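Local atomic coordinates of aftrax (Archaeoglobus fulgidus, PDB entry 3ZC0), a protein that binds and cleaves duplex RNA as a magnesium-binding archaeal C3PO of the translin/TRAX family. Residues F90-I94 against L122-A126; A138-L142 against T180-Y184. The protein carries 1 engineered substitution. One frame throughout, in Å; residues are numbered along the deposited sequence.

Interaction 1: residues F90-I94 against L122-A126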
# COMPACT_ATOMS: atom_id res chain seq x y z
N PHE E 90 -32.34 4.27 -4.53
CA PHE E 90 -32.33 4.72 -5.91
C PHE E 90 -33.72 4.57 -6.56
O PHE E 90 -34.30 5.58 -7.02
CB PHE E 90 -31.26 3.97 -6.70
CG PHE E 90 -31.20 4.36 -8.16
CD1 PHE E 90 -31.02 5.68 -8.53
CD2 PHE E 90 -31.31 3.40 -9.15
CE1 PHE E 90 -30.97 6.04 -9.86
CE2 PHE E 90 -31.24 3.75 -10.49
CZ PHE E 90 -31.08 5.08 -10.85
N LYS E 91 -34.25 3.34 -6.56
CA LYS E 91 -35.58 3.10 -7.14
C LYS E 91 -36.61 4.06 -6.58
O LYS E 91 -37.37 4.66 -7.33
CB LYS E 91 -36.07 1.66 -6.91
CG LYS E 91 -36.99 1.10 -8.01
CD LYS E 91 -38.41 1.68 -7.98
CE LYS E 91 -39.41 0.91 -8.88
NZ LYS E 91 -39.11 0.90 -10.36
N ASN E 92 -36.62 4.21 -5.26
CA ASN E 92 -37.51 5.16 -4.60
C ASN E 92 -37.40 6.57 -5.17
O ASN E 92 -38.41 7.18 -5.52
CB ASN E 92 -37.27 5.17 -3.09
CG ASN E 92 -37.83 3.94 -2.41
OD1 ASN E 92 -38.56 3.15 -3.02
ND2 ASN E 92 -37.50 3.77 -1.14
N ALA E 93 -36.17 7.06 -5.28
CA ALA E 93 -35.96 8.43 -5.74
C ALA E 93 -36.45 8.64 -7.18
O ALA E 93 -37.18 9.60 -7.48
CB ALA E 93 -34.49 8.83 -5.59
N ILE E 94 -36.07 7.75 -8.09
CA ILE E 94 -36.50 7.97 -9.47
C ILE E 94 -38.00 7.72 -9.62
O ILE E 94 -38.59 8.06 -10.64
CB ILE E 94 -35.73 7.09 -10.47
CG1 ILE E 94 -36.16 5.64 -10.31
CG2 ILE E 94 -34.24 7.26 -10.29
CD1 ILE E 94 -35.79 4.82 -11.46
N LEU E 122 -27.88 8.48 -8.75
CA LEU E 122 -28.70 9.64 -9.02
C LEU E 122 -27.98 10.56 -10.01
O LEU E 122 -28.59 11.06 -10.95
CB LEU E 122 -29.07 10.36 -7.73
CG LEU E 122 -30.15 9.62 -6.93
CD1 LEU E 122 -30.45 10.30 -5.62
CD2 LEU E 122 -31.41 9.51 -7.77
N ARG E 123 -26.68 10.78 -9.80
CA ARG E 123 -25.93 11.58 -10.76
C ARG E 123 -26.08 11.03 -12.18
O ARG E 123 -26.51 11.78 -13.08
CB ARG E 123 -24.45 11.74 -10.40
CG ARG E 123 -23.62 12.13 -11.62
CD ARG E 123 -22.28 12.74 -11.28
NE ARG E 123 -21.45 12.96 -12.47
CZ ARG E 123 -21.66 13.92 -13.38
NH1 ARG E 123 -22.69 14.75 -13.27
NH2 ARG E 123 -20.84 14.05 -14.42
N ARG E 124 -25.76 9.75 -12.40
CA ARG E 124 -25.96 9.19 -13.76
C ARG E 124 -27.35 9.48 -14.30
O ARG E 124 -27.48 10.04 -15.37
CB ARG E 124 -25.74 7.68 -13.83
CG ARG E 124 -24.41 7.23 -13.32
CD ARG E 124 -24.17 5.79 -13.69
NE ARG E 124 -22.78 5.43 -13.45
CZ ARG E 124 -22.34 4.85 -12.35
NH1 ARG E 124 -23.19 4.54 -11.36
NH2 ARG E 124 -21.05 4.56 -12.23
N TYR E 125 -28.37 9.12 -13.53
CA TYR E 125 -29.75 9.34 -13.93
C TYR E 125 -30.08 10.79 -14.31
O TYR E 125 -30.70 11.02 -15.35
CB TYR E 125 -30.68 8.87 -12.82
CG TYR E 125 -32.13 8.72 -13.23
CD1 TYR E 125 -32.56 7.62 -13.97
CD2 TYR E 125 -33.07 9.67 -12.87
CE1 TYR E 125 -33.89 7.48 -14.33
CE2 TYR E 125 -34.39 9.53 -13.22
CZ TYR E 125 -34.80 8.44 -13.95
OH TYR E 125 -36.12 8.31 -14.29
N ALA E 126 -29.67 11.75 -13.48
CA ALA E 126 -29.88 13.18 -13.77
C ALA E 126 -29.19 13.64 -15.06
O ALA E 126 -29.70 14.46 -15.83
CB ALA E 126 -29.40 14.01 -12.61
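Phe90 and Leu122, with CA atoms 6.9 Å apart, mark the nearest backbone approach between two helices that run in broadly the same direction, their local axes 33° apart and 11.2 Å from each other at closest. No hydrogen bond bridges this gap; apolar side chains fill it. Leu122 sends its CD2 branch between two residues of the partner helix, reaching Ala93 CB at 3.8 Å and, at the edge of the Phe90 ring and near its plane, Phe90 CD1 at 3.9 Å. The small Ala93 lets this branch come close. A turn beyond Phe90, Ile94 crosses Tyr125 at about a right angle in a CH-pi contact: Ile94 CG2 stands over the middle of the Tyr125 ring, 3.6 Å from its centroid and 9° off the normal. With its CG anti to the backbone N (chi1 -166°), Tyr125 reaches across far enough to offer the branched isoleucine a whole ring face. Helix 6-42 packs on Phe90 and Ile94, and Met141 on Leu122 and Tyr125. This is the apolar helix-bundle packing of the all-helical translin fold, set beside its magnesium site: the Phe90 side chain lies about 4 Å from that of the metal ligand Glu121.

Interaction 2: residues A138-L142 against T180-Y184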
# COMPACT_ATOMS: atom_id res chain seq x y z
N ALA E 138 -34.23 16.33 -13.84
CA ALA E 138 -32.87 16.52 -13.36
C ALA E 138 -32.82 17.45 -12.14
O ALA E 138 -32.05 17.21 -11.22
CB ALA E 138 -31.99 17.05 -14.46
N GLU E 139 -33.67 18.48 -12.13
CA GLU E 139 -33.80 19.36 -10.97
C GLU E 139 -34.19 18.57 -9.73
O GLU E 139 -33.57 18.71 -8.66
CB GLU E 139 -34.87 20.41 -11.22
CG GLU E 139 -34.38 21.73 -11.78
CD GLU E 139 -35.45 22.44 -12.58
OE1 GLU E 139 -36.30 23.13 -11.96
OE2 GLU E 139 -35.47 22.30 -13.83
N ARG E 140 -35.22 17.75 -9.85
CA ARG E 140 -35.66 16.95 -8.71
C ARG E 140 -34.50 16.10 -8.21
O ARG E 140 -34.17 16.12 -7.02
CB ARG E 140 -36.89 16.10 -9.04
CG ARG E 140 -38.14 16.94 -9.31
CD ARG E 140 -39.40 16.10 -9.38
NE ARG E 140 -39.37 15.15 -10.50
CZ ARG E 140 -39.95 15.35 -11.68
NH1 ARG E 140 -40.61 16.48 -11.92
NH2 ARG E 140 -39.87 14.42 -12.62
N MET E 141 -33.84 15.40 -9.13
CA MET E 141 -32.68 14.60 -8.75
C MET E 141 -31.64 15.40 -7.99
O MET E 141 -31.17 14.96 -6.95
CB MET E 141 -32.07 13.93 -9.97
CG MET E 141 -33.05 13.01 -10.68
SD MET E 141 -33.65 11.68 -9.64
CE MET E 141 -35.20 12.33 -9.02
N LEU E 142 -31.29 16.57 -8.50
CA LEU E 142 -30.35 17.43 -7.82
C LEU E 142 -30.83 17.65 -6.39
O LEU E 142 -30.04 17.56 -5.43
CB LEU E 142 -30.22 18.77 -8.53
CG LEU E 142 -28.89 19.15 -9.19
CD1 LEU E 142 -27.80 18.10 -8.97
CD2 LEU E 142 -29.13 19.38 -10.66
N THR E 180 -22.68 17.47 -11.26
CA THR E 180 -24.02 17.49 -11.82
C THR E 180 -24.54 18.92 -11.96
O THR E 180 -25.11 19.28 -12.99
CB THR E 180 -24.98 16.57 -11.01
OG1 THR E 180 -24.40 15.26 -10.91
CG2 THR E 180 -26.34 16.44 -11.71
N LYS E 181 -24.29 19.76 -10.95
CA LYS E 181 -24.72 21.15 -11.01
C LYS E 181 -24.09 21.81 -12.22
O LYS E 181 -24.79 22.44 -13.01
CB LYS E 181 -24.36 21.89 -9.72
CG LYS E 181 -25.35 21.67 -8.57
CD LYS E 181 -24.89 22.40 -7.34
CE LYS E 181 -26.00 22.57 -6.33
NZ LYS E 181 -25.57 23.54 -5.27
N SER E 182 -22.78 21.62 -12.36
CA SER E 182 -22.04 22.16 -13.50
C SER E 182 -22.65 21.73 -14.85
O SER E 182 -22.81 22.55 -15.75
CB SER E 182 -20.57 21.75 -13.42
OG SER E 182 -19.93 21.91 -14.68
N ASP E 183 -23.01 20.45 -14.96
CA ASP E 183 -23.64 19.92 -16.17
C ASP E 183 -24.99 20.56 -16.42
O ASP E 183 -25.33 20.95 -17.55
CB ASP E 183 -23.83 18.41 -16.05
CG ASP E 183 -22.52 17.65 -16.07
OD1 ASP E 183 -21.60 18.07 -16.80
OD2 ASP E 183 -22.41 16.63 -15.36
N TYR E 184 -25.77 20.66 -15.35
CA TYR E 184 -27.08 21.26 -15.41
C TYR E 184 -26.98 22.70 -15.89
O TYR E 184 -27.79 23.14 -16.70
CB TYR E 184 -27.73 21.21 -14.03
CG TYR E 184 -29.04 21.93 -13.96
CD1 TYR E 184 -30.22 21.32 -14.39
CD2 TYR E 184 -29.11 23.23 -13.46
CE1 TYR E 184 -31.43 21.99 -14.32
CE2 TYR E 184 -30.31 23.91 -13.39
CZ TYR E 184 -31.47 23.28 -13.82
OH TYR E 184 -32.67 23.97 -13.74
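Chi1 near 174° swings the Tyr184 ring away from its own backbone N, and from helix 166-187 it reaches across to Glu139 and Leu142, while Thr180, one turn earlier, turns its CG2 methyl in the same sense, anti to its own N, and meets Leu142. The two helical segments are antiparallel, their local axes 157° apart and 11.1 Å from each other at closest approach. Leu142 divides its branches between Thr180 and Tyr184: CD1 lies 3.5 Å from Thr180 CG2, and CD2 is 4.1 Å from Tyr184 CB. A leucine suits this place because its forked end can touch two residues on successive turns of the partner helix. Thr180 offers it the methyl, and its hydroxyl OG1 is hydrogen-bonded back to Gly176 O of its own helix. The Glu139 chain, extended beyond CG, crosses the end of the tyrosine obliquely, with CG 3.9 Å from Tyr184 CZ; the carboxylate and ring planes are 63° apart. An alanine in place of Tyr184 would remove the whole ring and is likely to leave Glu139 and one branch of Leu142 facing a gap between the helices. Lys181 grazes Leu142 with its CG and carries its NZ to a salt bridge with Glu146. Helix 108-132 backs the pair, Ala138 touching Leu130 and Asp183 touching Leu127, while Ser182 and Asp183 meet neighbouring subunits.

Helix 108-132 joins the two contacts, whose centres are about 11 Å apart: it packs on 90-94 in interaction 1 and also touches both helices of interaction 2. Leu122 CD2 touches Met141 SD at 3.6 Å, so the apolar filling continues from one contact to the next. Arg123 makes the polar link, its NH1 forming a salt bridge with Asp183 OD2 at 2.8 Å and a probable hydrogen bond to Thr180 OG1 at 3.0 Å. Interaction 1 is nearer the metal: the Phe90 side chain lies about 8 Å from the magnesium ion bound by Glu86 and Glu121, that of Thr180 about 14 Å.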